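Pyocin-S2 (Pseudomonas aeruginosa, PDB 5ODW) kills sensitive bacteria by breaking down chromosomal DNA and blocking lipid synthesis, here represented by its N-terminal part without the C-terminal nuclease domain. Local coordinates at residues R123-N126 with L127-S131. Sequence-based numbering, arbitrary orientation.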
ATOM      1  N   ARG C 123      34.865  24.162  11.274  1.00 61.18           N
ATOM      2  CA  ARG C 123      33.829  23.713  10.346  1.00 59.09           C
ATOM      3  C   ARG C 123      32.502  23.996  11.029  1.00 62.87           C
ATOM      4  O   ARG C 123      32.437  23.876  12.261  1.00 61.81           O
ATOM      5  CB  ARG C 123      33.916  22.205  10.095  1.00 56.03           C
ATOM      6  CG  ARG C 123      34.973  21.765   9.103  1.00 63.50           C
ATOM      7  CD  ARG C 123      34.944  20.256   8.927  1.00 66.89           C
ATOM      8  NE  ARG C 123      34.960  19.543  10.210  1.00 71.59           N
ATOM      9  CZ  ARG C 123      34.639  18.262  10.361  1.00 82.86           C
ATOM     10  NH1 ARG C 123      34.676  17.700  11.563  1.00 69.37           N
ATOM     11  NH2 ARG C 123      34.282  17.533   9.313  1.00 68.24           N
ATOM     12  N   PRO C 124      31.425  24.329  10.264  1.00 60.93           N
ATOM     13  CA  PRO C 124      30.117  24.595  10.898  1.00 61.02           C
ATOM     14  C   PRO C 124      29.601  23.432  11.739  1.00 58.63           C
ATOM     15  O   PRO C 124      29.782  22.275  11.367  1.00 56.08           O
ATOM     16  CB  PRO C 124      29.194  24.890   9.708  1.00 63.95           C
ATOM     17  CG  PRO C 124      29.895  24.322   8.516  1.00 67.75           C
ATOM     18  CD  PRO C 124      31.344  24.502   8.797  1.00 63.24           C
ATOM     19  N   ALA C 125      28.977  23.759  12.864  1.00 54.35           N
ATOM     20  CA  ALA C 125      28.450  22.759  13.782  1.00 52.99           C
ATOM     21  C   ALA C 125      27.253  21.977  13.251  1.00 54.91           C
ATOM     22  O   ALA C 125      26.313  22.531  12.691  1.00 55.68           O
ATOM     23  CB  ALA C 125      28.116  23.389  15.126  1.00 55.76           C
ATOM     24  N   ASN C 126      27.324  20.670  13.454  1.00 48.01           N
ATOM     25  CA  ASN C 126      26.299  19.721  13.054  1.00 45.99           C
ATOM     26  C   ASN C 126      26.539  18.413  13.810  1.00 47.70           C
ATOM     27  O   ASN C 126      27.507  18.289  14.557  1.00 45.75           O
ATOM     28  CB  ASN C 126      26.247  19.528  11.538  1.00 43.39           C
ATOM     29  CG  ASN C 126      27.491  18.887  10.988  1.00 64.25           C
ATOM     30  OD1 ASN C 126      28.084  18.027  11.625  1.00 58.64           O
ATOM     31  ND2 ASN C 126      27.890  19.297   9.795  1.00 57.45           N
ATOM     32  N   LEU C 127      25.667  17.433  13.628  1.00 44.05           N
ATOM     33  CA  LEU C 127      25.815  16.163  14.334  1.00 43.21           C
ATOM     34  C   LEU C 127      27.133  15.453  14.012  1.00 46.20           C
ATOM     35  O   LEU C 127      27.739  14.839  14.884  1.00 45.54           O
ATOM     36  CB  LEU C 127      24.623  15.249  14.056  1.00 42.37           C
ATOM     37  CG  LEU C 127      23.310  15.733  14.671  1.00 48.43           C
ATOM     38  CD1 LEU C 127      22.215  14.693  14.511  1.00 47.28           C
ATOM     39  CD2 LEU C 127      23.527  16.054  16.137  1.00 52.10           C
ATOM     40  N   TYR C 128      27.555  15.520  12.755  1.00 41.83           N
ATOM     41  CA  TYR C 128      28.800  14.911  12.313  1.00 41.22           C
ATOM     42  C   TYR C 128      30.059  15.495  12.966  1.00 47.61           C
ATOM     43  O   TYR C 128      30.999  14.765  13.263  1.00 47.23           O
ATOM     44  CB  TYR C 128      28.935  15.034  10.799  1.00 42.10           C
ATOM     45  CG  TYR C 128      27.962  14.206   9.997  1.00 42.71           C
ATOM     46  CD1 TYR C 128      27.982  12.822  10.057  1.00 42.47           C
ATOM     47  CD2 TYR C 128      27.046  14.810   9.153  1.00 43.98           C
ATOM     48  CE1 TYR C 128      27.105  12.065   9.310  1.00 40.98           C
ATOM     49  CE2 TYR C 128      26.166  14.059   8.404  1.00 43.65           C
ATOM     50  CZ  TYR C 128      26.202  12.689   8.487  1.00 45.59           C
ATOM     51  OH  TYR C 128      25.325  11.945   7.741  1.00 43.06           O
ATOM     52  N   THR C 129      30.088  16.809  13.162  1.00 45.65           N
ATOM     53  CA  THR C 129      31.259  17.478  13.734  1.00 46.18           C
ATOM     54  C   THR C 129      31.349  17.478  15.256  1.00 51.86           C
ATOM     55  O   THR C 129      32.337  17.938  15.816  1.00 53.06           O
ATOM     56  CB  THR C 129      31.386  18.936  13.252  1.00 54.84           C
ATOM     57  OG1 THR C 129      30.452  19.759  13.955  1.00 57.46           O
ATOM     58  CG2 THR C 129      31.136  19.041  11.763  1.00 52.26           C
ATOM     59  N   ALA C 130      30.330  16.963  15.929  1.00 48.51           N
ATOM     60  CA  ALA C 130      30.332  16.935  17.388  1.00 48.56           C
ATOM     61  C   ALA C 130      31.458  16.066  17.927  1.00 53.43           C
ATOM     62  O   ALA C 130      31.828  15.063  17.328  1.00 52.11           O
ATOM     63  CB  ALA C 130      28.992  16.451  17.916  1.00 48.80           C
ATOM     64  N   SER C 131      31.998  16.462  19.072  1.00 52.39           N
ATOM     65  CA  SER C 131      33.092  15.736  19.702  1.00 51.84           C
ATOM     66  C   SER C 131      32.659  14.323  20.061  1.00 56.77           C
ATOM     67  O   SER C 131      33.431  13.375  19.961  1.00 55.05           O
ATOM     68  CB  SER C 131      33.570  16.477  20.952  1.00 53.97           C
ATOM     69  OG  SER C 131      32.510  16.677  21.862  1.00 60.10           O
TER
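Asn126 and Thr129 trade hydrogen bonds across one tight turn, each side chain serving the other's backbone. The amide oxygen of Asn126 takes up the Thr129 N-H, with OD1 to N at 2.8 Å and the donor tilted slightly from the carbonyl plane. In return, the Asn126 N-H reaches the hydroxyl of Thr129, N to OG1 3.3 Å. Asn126 can do this because its CG sits between the backbone N and the carbonyl carbon (chi1 66°), folding the amide back over the turn. The two side chains cross at about a right angle. A weak backbone bond from Thr129 N to Asn126 O, also 3.3 Å, adds to the closure.

The methyl of Thr129 is packed as well. The guanidinium of Arg123 lies flat against it, with CG2 over the centre of one face, 3.8 Å from NH1. A bend at chi3 (-50°) helps bring the group there, while NE is hydrogen-bonded to Ile120 O and NH2 makes a salt bridge with Glu162 OE1. The ring of Tyr128 leads away to meet His159 of helix 153-204 edge-to-face, with its OH hydrogen-bonded to Gln144 NE2, and the Leu127 backbone makes hydrogen bonds to a chain of another protein.

The reciprocal pairing has the pattern of a capping box, with Asn126 in the N-cap place, here on 127-129, helical in backbone angles but without regular helix bonds, in the loop between helices 96-121 and 133-148.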